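Long-range contacts in oxidoreductase, 2OG-Fe oxygenase family protein, putative, expressed (Oryza sativa subsp. japonica, PDB 5XOI), which probably acts as an iron- and 2-oxoglutarate-dependent dioxygenase of the AlkB family, represented here by its oxygenase domain with manganese in the metal site: residues 155-166 / 179-190; 130-141 / 195-204. One frame throughout, in Å; residues are numbered along the deposited sequence.

Contact 1: 155-166 / 179-190; sequences VVSFSLGDTAEF and KVDLESGDVLIF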
loop_
_atom_site.group_PDB
_atom_site.type_symbol
_atom_site.label_atom_id
_atom_site.label_comp_id
_atom_site.label_asym_id
_atom_site.label_seq_id
_atom_site.Cartn_x
_atom_site.Cartn_y
_atom_site.Cartn_z
ATOM N N VAL A 155 -3.820 7.300 1.649
ATOM C CA VAL A 155 -3.199 5.981 1.705
ATOM C C VAL A 155 -1.958 6.028 0.827
ATOM O O VAL A 155 -2.038 6.473 -0.321
ATOM C CB VAL A 155 -4.175 4.905 1.200
ATOM C CG1 VAL A 155 -3.526 3.508 1.201
ATOM C CG2 VAL A 155 -5.482 4.930 2.012
ATOM N N VAL A 156 -0.821 5.570 1.346
ATOM C CA VAL A 156 0.435 5.534 0.581
ATOM C C VAL A 156 0.886 4.084 0.483
ATOM O O VAL A 156 1.113 3.439 1.510
ATOM C CB VAL A 156 1.529 6.393 1.227
ATOM C CG1 VAL A 156 2.839 6.262 0.452
ATOM C CG2 VAL A 156 1.088 7.860 1.305
ATOM N N SER A 157 1.062 3.589 -0.746
ATOM C CA SER A 157 1.276 2.163 -0.999
ATOM C C SER A 157 2.577 1.936 -1.765
ATOM O O SER A 157 2.744 2.457 -2.874
ATOM C CB SER A 157 0.093 1.589 -1.786
ATOM O OG SER A 157 0.401 0.346 -2.381
ATOM N N PHE A 158 3.478 1.127 -1.187
ATOM C CA PHE A 158 4.720 0.699 -1.837
ATOM C C PHE A 158 4.493 -0.627 -2.552
ATOM O O PHE A 158 3.841 -1.520 -2.009
ATOM C CB PHE A 158 5.855 0.452 -0.828
ATOM C CG PHE A 158 6.310 1.652 -0.033
ATOM C CD1 PHE A 158 5.821 2.924 -0.267
ATOM C CD2 PHE A 158 7.278 1.475 0.950
ATOM C CE1 PHE A 158 6.279 4.002 0.479
ATOM C CE2 PHE A 158 7.743 2.537 1.695
ATOM C CZ PHE A 158 7.241 3.809 1.465
ATOM N N SER A 159 5.105 -0.788 -3.727
ATOM C CA SER A 159 5.044 -2.042 -4.475
ATOM C C SER A 159 6.460 -2.547 -4.720
ATOM O O SER A 159 7.328 -1.776 -5.136
ATOM C CB SER A 159 4.313 -1.869 -5.816
ATOM O OG SER A 159 2.923 -1.646 -5.635
ATOM N N LEU A 160 6.697 -3.838 -4.466
ATOM C CA LEU A 160 8.016 -4.422 -4.696
ATOM C C LEU A 160 7.865 -5.847 -5.203
ATOM O O LEU A 160 6.981 -6.581 -4.756
ATOM C CB LEU A 160 8.880 -4.426 -3.422
ATOM C CG LEU A 160 9.179 -3.093 -2.722
ATOM C CD1 LEU A 160 8.060 -2.711 -1.768
ATOM C CD2 LEU A 160 10.491 -3.188 -1.968
ATOM N N GLY A 161 8.752 -6.242 -6.120
ATOM C CA GLY A 161 8.712 -7.598 -6.646
ATOM C C GLY A 161 7.930 -7.699 -7.940
ATOM O O GLY A 161 8.052 -6.836 -8.812
ATOM N N ASP A 162 7.138 -8.757 -8.090
ATOM C CA ASP A 162 6.315 -8.914 -9.285
ATOM C C ASP A 162 5.274 -7.801 -9.403
ATOM O O ASP A 162 4.776 -7.269 -8.406
ATOM C CB ASP A 162 5.603 -10.263 -9.255
ATOM C CG ASP A 162 6.546 -11.426 -9.480
ATOM O OD1 ASP A 162 7.572 -11.252 -10.188
ATOM O OD2 ASP A 162 6.248 -12.525 -8.956
ATOM N N THR A 163 4.924 -7.481 -10.644
ATOM C CA THR A 163 3.930 -6.454 -10.927
ATOM C C THR A 163 2.535 -6.921 -10.528
ATOM O O THR A 163 2.174 -8.087 -10.733
ATOM C CB THR A 163 3.966 -6.127 -12.416
ATOM O OG1 THR A 163 5.265 -5.616 -12.751
ATOM C CG2 THR A 163 2.869 -5.112 -12.796
ATOM N N ALA A 164 1.748 -6.008 -9.952
ATOM C CA ALA A 164 0.336 -6.257 -9.679
ATOM C C ALA A 164 -0.522 -5.528 -10.700
ATOM O O ALA A 164 -0.212 -4.401 -11.078
ATOM C CB ALA A 164 -0.054 -5.775 -8.283
ATOM N N GLU A 165 -1.597 -6.179 -11.145
ATOM C CA GLU A 165 -2.678 -5.509 -11.857
ATOM C C GLU A 165 -3.630 -4.965 -10.793
ATOM O O GLU A 165 -4.251 -5.740 -10.059
ATOM C CB GLU A 165 -3.365 -6.479 -12.822
ATOM C CG GLU A 165 -2.422 -6.955 -13.932
ATOM C CD GLU A 165 -3.073 -7.885 -14.952
ATOM O OE1 GLU A 165 -4.302 -7.799 -15.167
ATOM O OE2 GLU A 165 -2.337 -8.693 -15.562
ATOM N N PHE A 166 -3.709 -3.636 -10.677
ATOM C CA PHE A 166 -4.404 -2.956 -9.584
ATOM C C PHE A 166 -5.692 -2.352 -10.127
ATOM O O PHE A 166 -5.662 -1.603 -11.109
ATOM C CB PHE A 166 -3.495 -1.880 -8.972
ATOM C CG PHE A 166 -4.087 -1.147 -7.791
ATOM C CD1 PHE A 166 -4.028 -1.690 -6.510
ATOM C CD2 PHE A 166 -4.654 0.116 -7.950
ATOM C CE1 PHE A 166 -4.541 -1.010 -5.420
ATOM C CE2 PHE A 166 -5.170 0.807 -6.847
ATOM C CZ PHE A 166 -5.114 0.240 -5.588
ATOM N N LYS A 179 -7.865 -0.015 -14.489
ATOM C CA LYS A 179 -6.702 -0.853 -14.191
ATOM C C LYS A 179 -5.414 -0.061 -14.389
ATOM O O LYS A 179 -5.271 0.669 -15.373
ATOM C CB LYS A 179 -6.647 -2.113 -15.086
ATOM C CG LYS A 179 -7.940 -2.919 -15.194
ATOM C CD LYS A 179 -7.850 -3.951 -16.327
ATOM C CE LYS A 179 -9.184 -4.650 -16.579
ATOM N NZ LYS A 179 -9.151 -5.509 -17.796
ATOM N N VAL A 180 -4.473 -0.216 -13.457
ATOM C CA VAL A 180 -3.107 0.268 -13.635
ATOM C C VAL A 180 -2.158 -0.804 -13.123
ATOM O O VAL A 180 -2.444 -1.494 -12.141
ATOM C CB VAL A 180 -2.855 1.613 -12.913
ATOM C CG1 VAL A 180 -2.984 1.471 -11.385
ATOM C CG2 VAL A 180 -1.491 2.172 -13.293
ATOM N N ASP A 181 -1.023 -0.961 -13.802
ATOM C CA ASP A 181 0.003 -1.870 -13.314
ATOM C C ASP A 181 0.861 -1.181 -12.261
ATOM O O ASP A 181 1.388 -0.083 -12.490
ATOM C CB ASP A 181 0.892 -2.365 -14.451
ATOM C CG ASP A 181 0.202 -3.374 -15.349
ATOM O OD1 ASP A 181 -0.906 -3.857 -15.034
ATOM O OD2 ASP A 181 0.797 -3.690 -16.396
ATOM N N LEU A 182 1.034 -1.845 -11.126
ATOM C CA LEU A 182 1.938 -1.387 -10.079
ATOM C C LEU A 182 3.179 -2.263 -10.152
ATOM O O LEU A 182 3.125 -3.456 -9.823
ATOM C CB LEU A 182 1.277 -1.447 -8.703
ATOM C CG LEU A 182 -0.010 -0.620 -8.556
ATOM C CD1 LEU A 182 -0.615 -0.816 -7.163
ATOM C CD2 LEU A 182 0.272 0.847 -8.804
ATOM N N GLU A 183 4.280 -1.680 -10.633
ATOM C CA GLU A 183 5.538 -2.384 -10.852
ATOM C C GLU A 183 6.470 -2.152 -9.674
ATOM O O GLU A 183 6.273 -1.238 -8.879
ATOM C CB GLU A 183 6.219 -1.907 -12.141
ATOM C CG GLU A 183 5.345 -1.944 -13.376
ATOM C CD GLU A 183 6.088 -1.452 -14.605
ATOM O OE1 GLU A 183 6.500 -2.286 -15.434
ATOM O OE2 GLU A 183 6.272 -0.227 -14.733
ATOM N N SER A 184 7.502 -2.987 -9.576
ATOM C CA SER A 184 8.435 -2.877 -8.456
ATOM C C SER A 184 9.044 -1.478 -8.383
ATOM O O SER A 184 9.562 -0.958 -9.377
ATOM C CB SER A 184 9.544 -3.924 -8.583
ATOM O OG SER A 184 10.235 -4.066 -7.355
ATOM N N GLY A 185 8.989 -0.883 -7.191
ATOM C CA GLY A 185 9.449 0.462 -6.945
ATOM C C GLY A 185 8.383 1.529 -7.041
ATOM O O GLY A 185 8.619 2.659 -6.592
ATOM N N ASP A 186 7.220 1.218 -7.612
ATOM C CA ASP A 186 6.162 2.217 -7.726
ATOM C C ASP A 186 5.585 2.556 -6.354
ATOM O O ASP A 186 5.484 1.705 -5.462
ATOM C CB ASP A 186 5.030 1.734 -8.629
ATOM C CG ASP A 186 5.419 1.661 -10.111
ATOM O OD1 ASP A 186 6.536 2.083 -10.486
ATOM O OD2 ASP A 186 4.578 1.170 -10.902
ATOM N N VAL A 187 5.203 3.818 -6.186
ATOM C CA VAL A 187 4.464 4.258 -5.006
ATOM C C VAL A 187 3.167 4.877 -5.488
ATOM O O VAL A 187 3.178 5.730 -6.377
ATOM C CB VAL A 187 5.259 5.260 -4.148
ATOM C CG1 VAL A 187 4.363 5.832 -3.034
ATOM C CG2 VAL A 187 6.463 4.579 -3.542
ATOM N N LEU A 188 2.052 4.418 -4.933
ATOM C CA LEU A 188 0.729 4.922 -5.278
ATOM C C LEU A 188 0.161 5.646 -4.066
ATOM O O LEU A 188 0.274 5.150 -2.942
ATOM C CB LEU A 188 -0.202 3.772 -5.681
ATOM C CG LEU A 188 -1.657 4.157 -5.921
ATOM C CD1 LEU A 188 -1.774 4.991 -7.190
ATOM C CD2 LEU A 188 -2.520 2.902 -6.030
ATOM N N ILE A 189 -0.433 6.819 -4.285
ATOM C CA ILE A 189 -1.068 7.587 -3.215
ATOM C C ILE A 189 -2.507 7.858 -3.619
ATOM O O ILE A 189 -2.755 8.308 -4.737
ATOM C CB ILE A 189 -0.332 8.915 -2.946
ATOM C CG1 ILE A 189 1.136 8.655 -2.609
ATOM C CG2 ILE A 189 -1.018 9.659 -1.789
ATOM C CD1 ILE A 189 1.902 9.888 -2.209
ATOM N N PHE A 190 -3.460 7.575 -2.726
ATOM C CA PHE A 190 -4.822 8.060 -2.924
ATOM C C PHE A 190 -5.332 8.741 -1.656
ATOM O O PHE A 190 -5.344 8.145 -0.573
ATOM C CB PHE A 190 -5.795 6.963 -3.426
ATOM C CG PHE A 190 -5.758 5.621 -2.695
ATOM C CD1 PHE A 190 -4.800 4.656 -3.002
ATOM C CD2 PHE A 190 -6.780 5.274 -1.815
ATOM C CE1 PHE A 190 -4.812 3.404 -2.382
ATOM C CE2 PHE A 190 -6.804 4.029 -1.194
ATOM C CZ PHE A 190 -5.812 3.093 -1.469
HETATM O O HOH W 1 2.538 0.760 -5.057
HETATM O O HOH W 2 7.439 -5.415 -11.128
HETATM O O HOH W 3 4.333 -4.658 -7.645
HETATM O O HOH W 4 5.803 -5.347 -15.209
#

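Contact 2: 130-141 / 195-204; sequences YTSSGKLGLHQD and RLIFHGVSRI. With MN (manganese (II) ion), chain C.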
loop_
_atom_site.group_PDB
_atom_site.type_symbol
_atom_site.label_atom_id
_atom_site.label_comp_id
_atom_site.label_asym_id
_atom_site.label_seq_id
_atom_site.Cartn_x
_atom_site.Cartn_y
_atom_site.Cartn_z
ATOM N N TYR A 130 1.912 -11.482 -1.550
ATOM C CA TYR A 130 1.180 -12.287 -2.518
ATOM C C TYR A 130 2.156 -13.236 -3.190
ATOM O O TYR A 130 3.183 -12.787 -3.699
ATOM C CB TYR A 130 0.555 -11.407 -3.614
ATOM C CG TYR A 130 -0.371 -10.292 -3.174
ATOM C CD1 TYR A 130 0.134 -9.097 -2.689
ATOM C CD2 TYR A 130 -1.750 -10.433 -3.280
ATOM C CE1 TYR A 130 -0.717 -8.060 -2.303
ATOM C CE2 TYR A 130 -2.611 -9.411 -2.895
ATOM C CZ TYR A 130 -2.090 -8.229 -2.415
ATOM O OH TYR A 130 -2.962 -7.226 -2.052
ATOM N N THR A 131 1.842 -14.530 -3.228
ATOM C CA THR A 131 2.570 -15.400 -4.146
ATOM C C THR A 131 2.003 -15.205 -5.555
ATOM O O THR A 131 1.173 -14.322 -5.800
ATOM C CB THR A 131 2.524 -16.852 -3.682
ATOM O OG1 THR A 131 1.168 -17.255 -3.479
ATOM C CG2 THR A 131 3.279 -16.994 -2.371
ATOM N N SER A 132 2.457 -16.011 -6.523
ATOM C CA SER A 132 2.125 -15.718 -7.917
ATOM C C SER A 132 0.627 -15.819 -8.191
ATOM O O SER A 132 0.119 -15.154 -9.100
ATOM C CB SER A 132 2.876 -16.652 -8.859
ATOM O OG SER A 132 4.217 -16.852 -8.449
ATOM N N SER A 133 -0.096 -16.638 -7.425
ATOM C CA SER A 133 -1.537 -16.775 -7.616
ATOM C C SER A 133 -2.338 -15.779 -6.787
ATOM O O SER A 133 -3.556 -15.945 -6.654
ATOM C CB SER A 133 -1.997 -18.197 -7.275
ATOM O OG SER A 133 -1.538 -18.583 -5.991
ATOM N N GLY A 134 -1.692 -14.740 -6.259
ATOM C CA GLY A 134 -2.353 -13.872 -5.302
ATOM C C GLY A 134 -3.405 -12.979 -5.932
ATOM O O GLY A 134 -3.338 -12.620 -7.111
ATOM N N LYS A 135 -4.387 -12.601 -5.106
ATOM C CA LYS A 135 -5.463 -11.683 -5.474
ATOM C C LYS A 135 -6.007 -11.069 -4.193
ATOM O O LYS A 135 -5.898 -11.657 -3.113
ATOM C CB LYS A 135 -6.617 -12.388 -6.201
ATOM C CG LYS A 135 -6.335 -12.904 -7.592
ATOM C CD LYS A 135 -7.648 -13.329 -8.231
ATOM C CE LYS A 135 -7.451 -13.999 -9.576
ATOM N NZ LYS A 135 -8.790 -14.284 -10.174
ATOM N N LEU A 136 -6.612 -9.892 -4.333
ATOM C CA LEU A 136 -7.303 -9.217 -3.230
ATOM C C LEU A 136 -8.489 -8.490 -3.844
ATOM O O LEU A 136 -8.294 -7.657 -4.732
ATOM C CB LEU A 136 -6.384 -8.235 -2.495
ATOM C CG LEU A 136 -7.017 -7.406 -1.371
ATOM C CD1 LEU A 136 -7.550 -8.312 -0.239
ATOM C CD2 LEU A 136 -6.065 -6.324 -0.820
ATOM N N GLY A 137 -9.704 -8.796 -3.373
ATOM C CA GLY A 137 -10.908 -8.280 -4.002
ATOM C C GLY A 137 -11.148 -6.801 -3.740
ATOM O O GLY A 137 -10.539 -6.175 -2.879
ATOM N N LEU A 138 -12.067 -6.222 -4.524
ATOM C CA LEU A 138 -12.391 -4.802 -4.368
ATOM C C LEU A 138 -12.890 -4.491 -2.958
ATOM O O LEU A 138 -13.747 -5.188 -2.415
ATOM C CB LEU A 138 -13.453 -4.379 -5.394
ATOM C CG LEU A 138 -13.010 -4.425 -6.854
ATOM C CD1 LEU A 138 -14.156 -3.978 -7.739
ATOM C CD2 LEU A 138 -11.792 -3.518 -7.062
ATOM N N HIS A 139 -12.372 -3.405 -2.382
ATOM C CA HIS A 139 -12.764 -2.964 -1.051
ATOM C C HIS A 139 -12.380 -1.497 -0.895
ATOM O O HIS A 139 -11.542 -0.969 -1.632
ATOM C CB HIS A 139 -12.060 -3.776 0.038
ATOM C CG HIS A 139 -10.583 -3.557 0.030
ATOM N ND1 HIS A 139 -9.746 -4.201 -0.859
ATOM C CD2 HIS A 139 -9.806 -2.704 0.734
ATOM C CE1 HIS A 139 -8.508 -3.778 -0.671
ATOM N NE2 HIS A 139 -8.517 -2.869 0.283
ATOM N N GLN A 140 -12.988 -0.860 0.094
ATOM C CA GLN A 140 -12.607 0.471 0.549
ATOM C C GLN A 140 -11.736 0.367 1.799
ATOM O O GLN A 140 -11.936 -0.511 2.637
ATOM C CB GLN A 140 -13.855 1.297 0.874
ATOM C CG GLN A 140 -14.706 1.656 -0.332
ATOM C CD GLN A 140 -15.953 2.419 0.072
ATOM O OE1 GLN A 140 -16.768 1.922 0.867
ATOM N NE2 GLN A 140 -16.103 3.634 -0.451
ATOM N N ASP A 141 -10.775 1.286 1.929
ATOM C CA ASP A 141 -10.025 1.427 3.180
ATOM C C ASP A 141 -10.882 2.293 4.090
ATOM O O ASP A 141 -10.746 3.515 4.138
ATOM C CB ASP A 141 -8.655 2.050 2.943
ATOM C CG ASP A 141 -7.665 1.077 2.310
ATOM O OD1 ASP A 141 -8.018 -0.100 2.047
ATOM O OD2 ASP A 141 -6.516 1.500 2.078
ATOM N N ARG A 195 -9.935 9.178 -1.502
ATOM C CA ARG A 195 -9.551 8.427 -0.309
ATOM C C ARG A 195 -10.375 7.152 -0.153
ATOM O O ARG A 195 -9.883 6.151 0.385
ATOM C CB ARG A 195 -9.675 9.324 0.926
ATOM C CG ARG A 195 -9.358 8.652 2.274
ATOM C CD ARG A 195 -8.006 7.942 2.260
ATOM N NE ARG A 195 -7.726 7.340 3.564
ATOM C CZ ARG A 195 -8.224 6.171 3.946
ATOM N NH1 ARG A 195 -9.009 5.495 3.116
ATOM N NH2 ARG A 195 -7.942 5.673 5.146
ATOM N N LEU A 196 -11.612 7.146 -0.644
ATOM C CA LEU A 196 -12.512 6.019 -0.445
ATOM C C LEU A 196 -12.758 5.225 -1.732
ATOM O O LEU A 196 -13.797 4.578 -1.871
ATOM C CB LEU A 196 -13.832 6.508 0.152
ATOM C CG LEU A 196 -13.702 6.884 1.634
ATOM C CD1 LEU A 196 -15.050 7.293 2.227
ATOM C CD2 LEU A 196 -13.106 5.710 2.410
ATOM N N ILE A 197 -11.812 5.244 -2.675
ATOM C CA ILE A 197 -11.981 4.420 -3.867
ATOM C C ILE A 197 -12.070 2.954 -3.469
ATOM O O ILE A 197 -11.416 2.493 -2.523
ATOM C CB ILE A 197 -10.844 4.640 -4.882
ATOM C CG1 ILE A 197 -9.467 4.432 -4.225
ATOM C CG2 ILE A 197 -10.981 6.010 -5.537
ATOM C CD1 ILE A 197 -8.307 4.343 -5.231
ATOM N N PHE A 198 -12.905 2.217 -4.185
ATOM C CA PHE A 198 -12.818 0.766 -4.158
ATOM C C PHE A 198 -11.574 0.335 -4.930
ATOM O O PHE A 198 -11.262 0.885 -5.985
ATOM C CB PHE A 198 -14.070 0.143 -4.780
ATOM C CG PHE A 198 -15.273 0.129 -3.868
ATOM C CD1 PHE A 198 -16.099 1.245 -3.776
ATOM C CD2 PHE A 198 -15.593 -1.000 -3.125
ATOM C CE1 PHE A 198 -17.211 1.245 -2.943
ATOM C CE2 PHE A 198 -16.715 -1.014 -2.280
ATOM C CZ PHE A 198 -17.520 0.105 -2.189
ATOM N N HIS A 199 -10.857 -0.660 -4.419
ATOM C CA HIS A 199 -9.596 -1.018 -5.063
ATOM C C HIS A 199 -9.220 -2.443 -4.680
ATOM O O HIS A 199 -9.756 -3.024 -3.730
ATOM C CB HIS A 199 -8.467 -0.046 -4.687
ATOM C CG HIS A 199 -8.229 0.037 -3.216
ATOM N ND1 HIS A 199 -9.009 0.813 -2.383
ATOM C CD2 HIS A 199 -7.347 -0.608 -2.418
ATOM C CE1 HIS A 199 -8.600 0.657 -1.138
ATOM N NE2 HIS A 199 -7.599 -0.206 -1.132
ATOM N N GLY A 200 -8.307 -3.012 -5.455
ATOM C CA GLY A 200 -7.871 -4.368 -5.167
ATOM C C GLY A 200 -6.818 -4.811 -6.159
ATOM O O GLY A 200 -6.360 -4.037 -7.007
ATOM N N VAL A 201 -6.443 -6.084 -6.048
ATOM C CA VAL A 201 -5.380 -6.655 -6.870
ATOM C C VAL A 201 -5.996 -7.829 -7.620
ATOM O O VAL A 201 -6.391 -8.829 -7.004
ATOM C CB VAL A 201 -4.160 -7.085 -6.041
ATOM C CG1 VAL A 201 -3.171 -7.852 -6.926
ATOM C CG2 VAL A 201 -3.449 -5.866 -5.449
ATOM N N SER A 202 -6.124 -7.697 -8.944
ATOM C CA SER A 202 -6.776 -8.749 -9.717
ATOM C C SER A 202 -5.824 -9.855 -10.143
ATOM O O SER A 202 -6.278 -10.972 -10.445
ATOM C CB SER A 202 -7.447 -8.148 -10.948
ATOM O OG SER A 202 -6.498 -7.437 -11.725
ATOM N N ARG A 203 -4.522 -9.581 -10.164
ATOM C CA ARG A 203 -3.554 -10.517 -10.718
ATOM C C ARG A 203 -2.152 -10.066 -10.339
ATOM O O ARG A 203 -1.876 -8.864 -10.282
ATOM C CB ARG A 203 -3.691 -10.569 -12.242
ATOM C CG ARG A 203 -3.214 -11.826 -12.905
ATOM C CD ARG A 203 -3.431 -11.672 -14.410
ATOM N NE ARG A 203 -3.299 -12.929 -15.142
ATOM C CZ ARG A 203 -2.174 -13.622 -15.229
ATOM N NH1 ARG A 203 -1.087 -13.186 -14.617
ATOM N NH2 ARG A 203 -2.131 -14.748 -15.929
ATOM N N ILE A 204 -1.281 -11.035 -10.079
ATOM C CA ILE A 204 0.156 -10.811 -9.995
ATOM C C ILE A 204 0.756 -11.329 -11.298
ATOM O O ILE A 204 0.470 -12.459 -11.706
ATOM C CB ILE A 204 0.777 -11.521 -8.779
ATOM C CG1 ILE A 204 0.052 -11.166 -7.463
ATOM C CG2 ILE A 204 2.279 -11.236 -8.703
ATOM C CD1 ILE A 204 0.116 -9.688 -7.069
HETATM MN MN MN C . -6.912 -1.364 0.621
HETATM O O HOH W 5 -2.224 -13.762 -9.434
HETATM O O HOH W 6 -10.416 3.404 -0.075
HETATM O O HOH W 7 -5.023 -0.018 0.799
#

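Contact 1: 155-166 / 179-190
Val155 presses the flat face of Phe190, its CB standing 3.7 Å from the ring centroid in a CH-pi contact. The ring turns over the valine because Phe190 CG sits between the backbone N and the carbonyl carbon (chi1 47°). Both segments pass from one sheet of the double-stranded beta helix to the other: 155-161 pairs antiparallel with 187-190 in the major sheet, and 163-166 with 179-182 in the minor one. Phe166 spans the interior between them. Its CG meets Leu182 CD1 of the neighbouring strand at 3.5 Å, while CE2 reaches Leu188 CD2, on the major sheet, also at 3.5 Å. Where the chain changes sheets the packing becomes polar: Ser184 OG accepts the amide of Gly161 (N to OG 2.9 Å), and water 3 donates to both Asp162 O and Leu182 O. Water 1 similarly ties Ser157 O to Asp186 O and accepts from Ser159 OG, which also bonds to Arg223.

The face of the minor-sheet pair that bears Glu165 and Asp181 is looser and partly open to solvent. Asp181 OD1 lies 3.6 Å from Glu165 CG, but the carboxylates stay apart. Glu165 forms a salt bridge with Lys205, and the exposed Lys179 leads away. Apolar groups thus close the interior, bound waters add to the backbone bonds where the strands part, and an external lysine probably offsets the neighbouring acids on the solvent side.

Contact 2: 130-141 / 195-204
The carbonyl O of Asp141 accepts Arg195 NH1 at 2.8 Å, on a lone pair and in the carbonyl plane, tying the loop before strand 198-204 to the residues that follow strand 134-139. The two strands and Asp141 together carry the His-X-Asp...His facial triad of the double-stranded beta helix: manganese is held by His139 NE2, Asp141 OD1 and His199 NE2, each at 2.2 Å from the ion, with water 7, which also donates to Asp141 OD2, and one more atom from outside the two segments as further ligands.

Second-shell bonds orient both imidazoles. His139 CG lies between the backbone N and the carbonyl carbon (chi1 65°), which folds the ring back until ND1 donates to Gly137 O almost straight (178°) and in the ring plane, leaving NE2 for the metal. His199 does much the same with a more bent bond, its ND1 donating at 2.9 Å from above the carbonyl plane of Ile197 O. Between them the two backbones exchange hydrogen bonds at His139 and His199, and again at Leu136 and Val201; a beta bulge shifts the register in between.

Gln140, the middle residue of the motif, is not a metal ligand and lies along Phe198. Its amide stacks on one face of Phe198, the planes 5° apart, with CG above the ring centre, and NE2 donates to Leu196 O at 2.9 Å. A valine here would probably leave that carbonyl without its side-chain donor and the aromatic face without its stacked amide.

Farther along, CD1 of Ile204 packs on Tyr130 CB. The tyrosine hydroxyl bonds to a succinate molecule, and Val201 CG2 lies 3.7 Å from the same atom, Tyr130 OH.

Overall arrangement
Contact 1 is nested in sequence inside the loop closed by contact 2, and their centres are 11 Å apart. Strand 163-169 joins them: it pairs with 178-182 on one side and with 198-205 on the other, where Glu165 N lies 2.8 Å from Arg203 O, probably a hydrogen bond. Contact 2 supplies the three protein ligands of the metal; contact 1 adds aromatic side chains next to them. Phe166 CZ is 3.5 Å from His199 CB, and the Phe190 side chain comes within about 5 Å of the manganese at its nearest atoms. Phe166 also approaches the bound succinate, about 4 Å between nearest atoms. Arg223, a 2-oxoglutarate-binding residue, touches Tyr130 in contact 2 and bonds to Ser159 in contact 1.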